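Local structure of mRNA export protein (Chaetomium thermophilum, 4WPM) at residues 20-25 with 74-79; 38-43 with 65-70; 45-50 with 55-60. The protein probably helps carry mRNA from the nucleus to the cytoplasm as an NXF-family export factor, of which this chain is the RNA-recognition-motif (RRM) domain. All coordinates share one frame; numbering follows the deposited sequence.

In the fold
All three contacts lie within one RRM domain, on the side of its antiparallel sheet that the two helices cover. Along the chain strand 20-25 comes first, then helix 40-51, strand 59-63, strand 66-71 and helix 73-81, so contact 3 falls between the halves of contact 2, and contact 2 between those of contact 1. Contacts 2 and 3 share helix 40-51. The centres of contacts 1 and 2 lie about 12 Å apart, and that of contact 3 is about 10 Å from each. Strands 20-25 and 66-71 are neighbours, with I24 N reaching V67 O at 2.8 Å. L47 packs on both I24 and L69, so apolar side chains of all three contacts meet in one core.

Contact 1. Residues 20-25 with 74-79; sequences TVIKIL and DDAQHL. With SO4 (sulfate ion), chain E.
In the RRM domain, helix 73-81 packs on one face of the sheet, and here it meets the central strand 20-25. The two short segments run nearly parallel, at 18° with axes 9.1 Å apart, and bury 148 Å² in all. I22 carries most of the contact: its CD1 lies 4.0 Å from CB of A76, and its CG1 is 4.4 Å from CD1 of L79. The first torsion of I22 (chi1 -59°) sets CG1 anti to the carbonyl carbon, and this branch brings CD1 to the helix. At the N-terminal end of the strand, T20 offers its methyl, with CG2 4.4 Å from A76 CB. The CA atoms of T20 and A76, 7.1 Å apart, are the nearest pair across the segments. On the helix flank turned from the strand, Q77 NE2 gives a hydrogen bond of 2.8 Å to O1 of a sulfate, at an N-H...O angle of 156°; the ion probably came from the crystallisation liquor. Between strand and helix the touching atoms are all carbon, so the seam rests on apolar contact, while the polar bond to sulfate belongs to the outer side.

Contact 2. Residues 38-43 with 65-70; sequences GGLRSL and DYVWLK
V67 faces two leucines of helix 40-51, L40 and L43, and turns a methyl group to each. Its CG1 lies 3.7 Å from CD1 of L40, the two side chains crossing at a slant. Its CG2 meets CD2 of L43 at 3.9 Å, in a different manner: these two side chains reach toward each other tip to tip. L43 CD2 also comes within 4.2 Å of V67 CG1, so this leucine methyl borders both valine branches. With chi1 of V67 at 174°, CG1 stands anti to the backbone N and CG2 anti to the carbonyl carbon, which leaves one methyl for L40 and the other for L43. In both leucines CG is likewise anti to the backbone N, but L43 starts toward the strand from its CB, whereas L40 approaches it only with the end of its side chain. The nearest CA atoms, those of L40 and V67, are 7.7 Å apart, and the intervening distance is bridged by side chains.

This is the start of helix 40-51 laid on strand 66-71, part of the helix-on-sheet core of the RRM fold. G39 occupies the N-cap position, and its O accepts the backbone N of L43 at 3.1 Å in the first turn. D37, just upstream, takes hydrogen bonds from the backbone N atoms of G39 and R41 and so ties the entry loop to the helix start.

I62 of the adjoining strand touches both L40 and V67, which widens the apolar patch. At the N-terminal end of segment 65-70, D65 OD2 accepts a hydrogen bond from the backbone N of E96 in the second subunit.

Contact 3. Residues 45-50 with 55-60; sequences DFLERK and ITLGRG
A glutamate from a helix bonding the backbone of the segment that leads into the next strand defines this contact, which joins helix 40-51 to residues 55-60 in the RRM domain. E48 OE2 receives the N-H of L57 at 3.2 Å and 166°, a nearly straight bond that uses the anti lone pair of the carboxylate oxygen. E48 CG is anti to the carbonyl carbon (chi1 -70°) and the chain runs extended beyond it, carrying the carboxylate from the helix flank to the L57 amide. On the way the aliphatic part crosses the I55 side chain at about a right angle: E48 CG lies 4.0 Å from I55 CG2 and 3.2 Å from I55 O. E48 OE2 is also 3.5 Å from I55 O; both are acceptors, so that approach is no bond. Apolar contact adds to the polar one, with L47 CB 4.2 Å from L57 CD1. Within the helix, R49 NE makes a salt bridge of 3.0 Å with D45 OD2, which it meets from above the carboxylate plane, 46° out of it. L47 and L57 both pack on L79 of helix 73-81 and on L69 of strand 66-71, while I55 touches D75, so the segment lies against both helices before it joins strand 59-63 at the edge of the chain's sheet.

Contact 1. Residues 20-25 with 74-79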
# COMPACT_ATOMS: atom_id res chain seq x y z
N THR A 20 -15.25 3.59 11.75
CA THR A 20 -14.36 2.52 11.32
C THR A 20 -13.42 3.03 10.24
O THR A 20 -13.77 3.94 9.48
CB THR A 20 -15.16 1.31 10.79
OG1 THR A 20 -16.13 0.91 11.76
CG2 THR A 20 -14.24 0.14 10.48
N VAL A 21 -12.22 2.45 10.17
CA VAL A 21 -11.24 2.83 9.16
C VAL A 21 -11.16 1.77 8.06
O VAL A 21 -11.04 0.57 8.35
CB VAL A 21 -9.84 3.02 9.78
CG1 VAL A 21 -8.82 3.40 8.72
CG2 VAL A 21 -9.89 4.09 10.87
N ILE A 22 -11.24 2.21 6.81
CA ILE A 22 -11.14 1.32 5.66
C ILE A 22 -9.91 1.67 4.83
O ILE A 22 -9.65 2.84 4.54
CB ILE A 22 -12.40 1.41 4.77
CG1 ILE A 22 -13.65 1.04 5.57
CG2 ILE A 22 -12.25 0.51 3.54
CD1 ILE A 22 -13.68 -0.40 6.07
N LYS A 23 -9.16 0.64 4.44
CA LYS A 23 -8.01 0.79 3.55
C LYS A 23 -8.33 0.21 2.18
O LYS A 23 -8.80 -0.93 2.07
CB LYS A 23 -6.78 0.11 4.14
CG LYS A 23 -6.27 0.77 5.42
CD LYS A 23 -5.00 0.11 5.96
CE LYS A 23 -3.84 0.15 4.97
NZ LYS A 23 -2.61 -0.47 5.55
N ILE A 24 -8.06 0.99 1.13
CA ILE A 24 -8.32 0.56 -0.24
C ILE A 24 -7.03 0.56 -1.05
O ILE A 24 -6.29 1.54 -1.07
CB ILE A 24 -9.34 1.48 -0.93
CG1 ILE A 24 -10.65 1.53 -0.13
CG2 ILE A 24 -9.61 1.01 -2.36
CD1 ILE A 24 -11.62 2.59 -0.59
N LEU A 25 -6.78 -0.56 -1.73
CA LEU A 25 -5.59 -0.73 -2.55
C LEU A 25 -5.97 -0.99 -4.01
O LEU A 25 -6.95 -1.68 -4.28
CB LEU A 25 -4.74 -1.89 -2.02
CG LEU A 25 -3.33 -2.07 -2.59
CD1 LEU A 25 -2.46 -0.85 -2.36
CD2 LEU A 25 -2.70 -3.31 -1.98
N ASP A 74 -21.99 0.08 9.70
CA ASP A 74 -22.88 -0.49 8.69
C ASP A 74 -22.37 -0.16 7.29
O ASP A 74 -22.43 -0.98 6.38
CB ASP A 74 -24.31 0.03 8.85
CG ASP A 74 -25.26 -0.56 7.82
OD1 ASP A 74 -25.61 -1.76 7.94
OD2 ASP A 74 -25.66 0.17 6.89
N ASP A 75 -21.86 1.06 7.13
CA ASP A 75 -21.29 1.50 5.87
C ASP A 75 -20.10 0.65 5.47
O ASP A 75 -19.87 0.39 4.29
CB ASP A 75 -20.86 2.97 5.98
CG ASP A 75 -22.03 3.93 5.97
OD1 ASP A 75 -23.16 3.50 5.64
OD2 ASP A 75 -21.81 5.12 6.28
N ALA A 76 -19.33 0.21 6.47
CA ALA A 76 -18.13 -0.58 6.22
C ALA A 76 -18.47 -1.92 5.56
O ALA A 76 -17.72 -2.38 4.70
CB ALA A 76 -17.39 -0.82 7.53
N GLN A 77 -19.59 -2.52 5.94
CA GLN A 77 -19.97 -3.82 5.41
C GLN A 77 -20.27 -3.77 3.91
O GLN A 77 -19.87 -4.66 3.16
CB GLN A 77 -21.19 -4.37 6.16
CG GLN A 77 -21.44 -5.85 5.93
CD GLN A 77 -22.64 -6.36 6.70
OE1 GLN A 77 -23.21 -5.65 7.53
NE2 GLN A 77 -23.03 -7.60 6.43
N HIS A 78 -20.96 -2.72 3.48
CA HIS A 78 -21.29 -2.56 2.07
C HIS A 78 -20.03 -2.28 1.24
O HIS A 78 -19.91 -2.75 0.11
CB HIS A 78 -22.32 -1.45 1.88
CG HIS A 78 -23.62 -1.72 2.58
ND1 HIS A 78 -24.09 -0.93 3.60
CD2 HIS A 78 -24.54 -2.70 2.40
CE1 HIS A 78 -25.25 -1.41 4.02
NE2 HIS A 78 -25.54 -2.48 3.31
N LEU A 79 -19.11 -1.51 1.81
CA LEU A 79 -17.84 -1.24 1.15
C LEU A 79 -17.01 -2.51 1.04
O LEU A 79 -16.36 -2.75 0.03
CB LEU A 79 -17.05 -0.16 1.91
CG LEU A 79 -17.55 1.28 1.78
CD1 LEU A 79 -16.83 2.17 2.79
CD2 LEU A 79 -17.34 1.81 0.37
S SO4 E . -21.35 -9.50 3.30
O1 SO4 E . -22.37 -9.37 4.35
O2 SO4 E . -20.57 -10.72 3.52
O3 SO4 E . -22.00 -9.57 2.00
O4 SO4 E . -20.47 -8.34 3.36

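Contact 2. Residues 38-43 with 65-70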
# COMPACT_ATOMS: atom_id res chain seq x y z
N GLY A 38 -5.69 12.43 -8.19
CA GLY A 38 -5.24 11.06 -8.04
C GLY A 38 -6.34 10.04 -8.22
O GLY A 38 -6.14 8.84 -8.01
N GLY A 39 -7.52 10.51 -8.61
CA GLY A 39 -8.66 9.64 -8.84
C GLY A 39 -9.46 9.34 -7.58
O GLY A 39 -10.30 8.44 -7.58
N LEU A 40 -9.19 10.09 -6.52
CA LEU A 40 -9.87 9.88 -5.24
C LEU A 40 -11.38 10.07 -5.39
O LEU A 40 -12.16 9.19 -5.04
CB LEU A 40 -9.33 10.83 -4.17
CG LEU A 40 -10.04 10.80 -2.82
CD1 LEU A 40 -10.03 9.40 -2.22
CD2 LEU A 40 -9.39 11.79 -1.86
N ARG A 41 -11.77 11.23 -5.92
CA ARG A 41 -13.17 11.60 -6.02
C ARG A 41 -13.96 10.63 -6.89
O ARG A 41 -15.07 10.22 -6.53
CB ARG A 41 -13.30 13.02 -6.57
CG ARG A 41 -14.71 13.58 -6.57
CD ARG A 41 -15.10 14.11 -7.94
NE ARG A 41 -15.37 13.04 -8.89
CZ ARG A 41 -15.55 13.21 -10.19
NH1 ARG A 41 -15.49 14.43 -10.72
NH2 ARG A 41 -15.80 12.17 -10.97
N SER A 42 -13.39 10.26 -8.03
CA SER A 42 -14.05 9.32 -8.94
C SER A 42 -14.22 7.95 -8.29
O SER A 42 -15.21 7.26 -8.53
CB SER A 42 -13.25 9.19 -10.24
OG SER A 42 -11.99 8.59 -10.01
N LEU A 43 -13.25 7.57 -7.46
CA LEU A 43 -13.31 6.31 -6.74
C LEU A 43 -14.44 6.30 -5.71
O LEU A 43 -15.24 5.38 -5.67
CB LEU A 43 -11.97 6.01 -6.05
CG LEU A 43 -11.95 4.84 -5.06
CD1 LEU A 43 -12.21 3.53 -5.78
CD2 LEU A 43 -10.63 4.80 -4.32
N ASP A 65 0.13 4.06 -1.67
CA ASP A 65 -0.69 3.36 -2.66
C ASP A 65 -2.11 3.15 -2.13
O ASP A 65 -2.97 2.64 -2.85
CB ASP A 65 -0.06 2.01 -3.02
CG ASP A 65 1.34 2.14 -3.57
OD1 ASP A 65 1.73 3.27 -3.95
OD2 ASP A 65 2.05 1.12 -3.63
N TYR A 66 -2.34 3.54 -0.88
CA TYR A 66 -3.62 3.27 -0.23
C TYR A 66 -4.56 4.48 -0.24
O TYR A 66 -4.12 5.63 -0.26
CB TYR A 66 -3.39 2.85 1.22
CG TYR A 66 -2.86 1.44 1.38
CD1 TYR A 66 -3.72 0.35 1.30
CD2 TYR A 66 -1.52 1.20 1.63
CE1 TYR A 66 -3.25 -0.94 1.45
CE2 TYR A 66 -1.04 -0.09 1.79
CZ TYR A 66 -1.91 -1.15 1.69
OH TYR A 66 -1.44 -2.44 1.84
N VAL A 67 -5.85 4.18 -0.23
CA VAL A 67 -6.88 5.18 0.04
C VAL A 67 -7.51 4.86 1.39
O VAL A 67 -7.97 3.74 1.62
CB VAL A 67 -7.97 5.20 -1.05
CG1 VAL A 67 -9.11 6.15 -0.67
CG2 VAL A 67 -7.37 5.60 -2.39
N TRP A 68 -7.54 5.85 2.28
CA TRP A 68 -8.08 5.68 3.62
C TRP A 68 -9.45 6.32 3.70
O TRP A 68 -9.65 7.42 3.21
CB TRP A 68 -7.14 6.29 4.67
CG TRP A 68 -5.77 5.69 4.69
CD1 TRP A 68 -4.78 5.86 3.77
CD2 TRP A 68 -5.23 4.84 5.71
NE1 TRP A 68 -3.66 5.15 4.14
CE2 TRP A 68 -3.91 4.52 5.32
CE3 TRP A 68 -5.74 4.31 6.90
CZ2 TRP A 68 -3.09 3.69 6.09
CZ3 TRP A 68 -4.92 3.49 7.66
CH2 TRP A 68 -3.61 3.19 7.25
N LEU A 69 -10.40 5.62 4.32
CA LEU A 69 -11.75 6.14 4.51
C LEU A 69 -12.22 5.92 5.94
O LEU A 69 -12.03 4.84 6.50
CB LEU A 69 -12.73 5.48 3.54
CG LEU A 69 -12.46 5.70 2.05
CD1 LEU A 69 -13.42 4.86 1.22
CD2 LEU A 69 -12.59 7.17 1.69
N LYS A 70 -12.83 6.95 6.51
CA LYS A 70 -13.41 6.86 7.84
C LYS A 70 -14.93 6.82 7.72
O LYS A 70 -15.55 7.77 7.24
CB LYS A 70 -12.95 8.05 8.69
CG LYS A 70 -12.76 7.74 10.16
CD LYS A 70 -12.05 8.89 10.87
CE LYS A 70 -11.66 8.52 12.29
NZ LYS A 70 -11.42 9.73 13.13

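Contact 3. Residues 45-50 with 55-60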
# COMPACT_ATOMS: atom_id res chain seq x y z
N ASP A 45 -16.98 8.20 -5.60
CA ASP A 45 -18.23 8.29 -6.34
C ASP A 45 -18.65 6.90 -6.81
O ASP A 45 -19.82 6.53 -6.74
CB ASP A 45 -18.10 9.24 -7.53
CG ASP A 45 -19.39 9.38 -8.31
OD1 ASP A 45 -20.24 10.20 -7.90
OD2 ASP A 45 -19.55 8.68 -9.33
N PHE A 46 -17.67 6.13 -7.28
CA PHE A 46 -17.92 4.77 -7.74
C PHE A 46 -18.38 3.86 -6.60
O PHE A 46 -19.29 3.05 -6.77
CB PHE A 46 -16.67 4.19 -8.40
CG PHE A 46 -16.68 2.69 -8.52
CD1 PHE A 46 -17.42 2.07 -9.50
CD2 PHE A 46 -15.94 1.91 -7.64
CE1 PHE A 46 -17.43 0.69 -9.61
CE2 PHE A 46 -15.95 0.53 -7.74
CZ PHE A 46 -16.69 -0.08 -8.73
N LEU A 47 -17.74 4.00 -5.44
CA LEU A 47 -18.07 3.19 -4.28
C LEU A 47 -19.49 3.46 -3.78
O LEU A 47 -20.21 2.53 -3.41
CB LEU A 47 -17.08 3.44 -3.15
CG LEU A 47 -15.64 2.98 -3.38
CD1 LEU A 47 -14.73 3.47 -2.26
CD2 LEU A 47 -15.56 1.46 -3.50
N GLU A 48 -19.88 4.73 -3.79
CA GLU A 48 -21.22 5.12 -3.34
C GLU A 48 -22.31 4.51 -4.22
O GLU A 48 -23.31 4.00 -3.72
CB GLU A 48 -21.35 6.64 -3.33
CG GLU A 48 -20.53 7.32 -2.24
CD GLU A 48 -20.55 8.84 -2.34
OE1 GLU A 48 -20.80 9.36 -3.44
OE2 GLU A 48 -20.32 9.50 -1.31
N ARG A 49 -22.11 4.56 -5.53
CA ARG A 49 -23.09 4.04 -6.48
C ARG A 49 -23.16 2.52 -6.44
O ARG A 49 -24.24 1.94 -6.51
CB ARG A 49 -22.76 4.51 -7.90
CG ARG A 49 -22.81 6.02 -8.07
CD ARG A 49 -22.50 6.44 -9.50
NE ARG A 49 -21.12 6.14 -9.88
CZ ARG A 49 -20.76 5.28 -10.84
NH1 ARG A 49 -19.48 5.09 -11.10
NH2 ARG A 49 -21.67 4.62 -11.55
N LYS A 50 -22.00 1.87 -6.33
CA LYS A 50 -21.92 0.41 -6.39
C LYS A 50 -22.53 -0.25 -5.16
O LYS A 50 -23.08 -1.35 -5.25
CB LYS A 50 -20.46 -0.03 -6.54
CG LYS A 50 -20.29 -1.45 -7.06
CD LYS A 50 -20.79 -1.61 -8.49
CE LYS A 50 -20.54 -3.01 -9.01
NZ LYS A 50 -21.46 -3.37 -10.12
N ILE A 55 -24.84 5.53 0.24
CA ILE A 55 -23.88 5.90 1.26
C ILE A 55 -23.20 7.21 0.92
O ILE A 55 -22.99 7.54 -0.25
CB ILE A 55 -22.83 4.78 1.46
CG1 ILE A 55 -21.88 5.14 2.61
CG2 ILE A 55 -22.04 4.56 0.17
CD1 ILE A 55 -20.79 4.14 2.86
N THR A 56 -22.87 7.97 1.97
CA THR A 56 -22.13 9.21 1.83
C THR A 56 -20.80 9.06 2.55
O THR A 56 -20.75 8.80 3.75
CB THR A 56 -22.90 10.41 2.41
OG1 THR A 56 -24.29 10.32 2.05
CG2 THR A 56 -22.32 11.72 1.89
N LEU A 57 -19.71 9.21 1.79
CA LEU A 57 -18.36 9.05 2.31
C LEU A 57 -17.78 10.42 2.65
O LEU A 57 -17.50 11.22 1.76
CB LEU A 57 -17.47 8.33 1.30
CG LEU A 57 -17.85 6.88 0.98
CD1 LEU A 57 -16.99 6.34 -0.15
CD2 LEU A 57 -17.73 5.98 2.20
N GLY A 58 -17.61 10.67 3.94
CA GLY A 58 -17.15 11.95 4.42
C GLY A 58 -15.65 12.16 4.29
O GLY A 58 -15.22 12.85 3.37
N ARG A 59 -14.87 11.56 5.18
CA ARG A 59 -13.43 11.81 5.20
C ARG A 59 -12.67 10.71 4.46
O ARG A 59 -12.82 9.53 4.75
CB ARG A 59 -12.94 11.90 6.65
CG ARG A 59 -11.43 12.03 6.82
CD ARG A 59 -11.05 13.38 7.40
NE ARG A 59 -9.61 13.47 7.66
CZ ARG A 59 -8.69 13.75 6.74
NH1 ARG A 59 -9.05 13.98 5.48
NH2 ARG A 59 -7.41 13.81 7.08
N GLY A 60 -11.84 11.13 3.50
CA GLY A 60 -10.94 10.23 2.82
C GLY A 60 -9.65 10.90 2.39
O GLY A 60 -9.61 12.12 2.20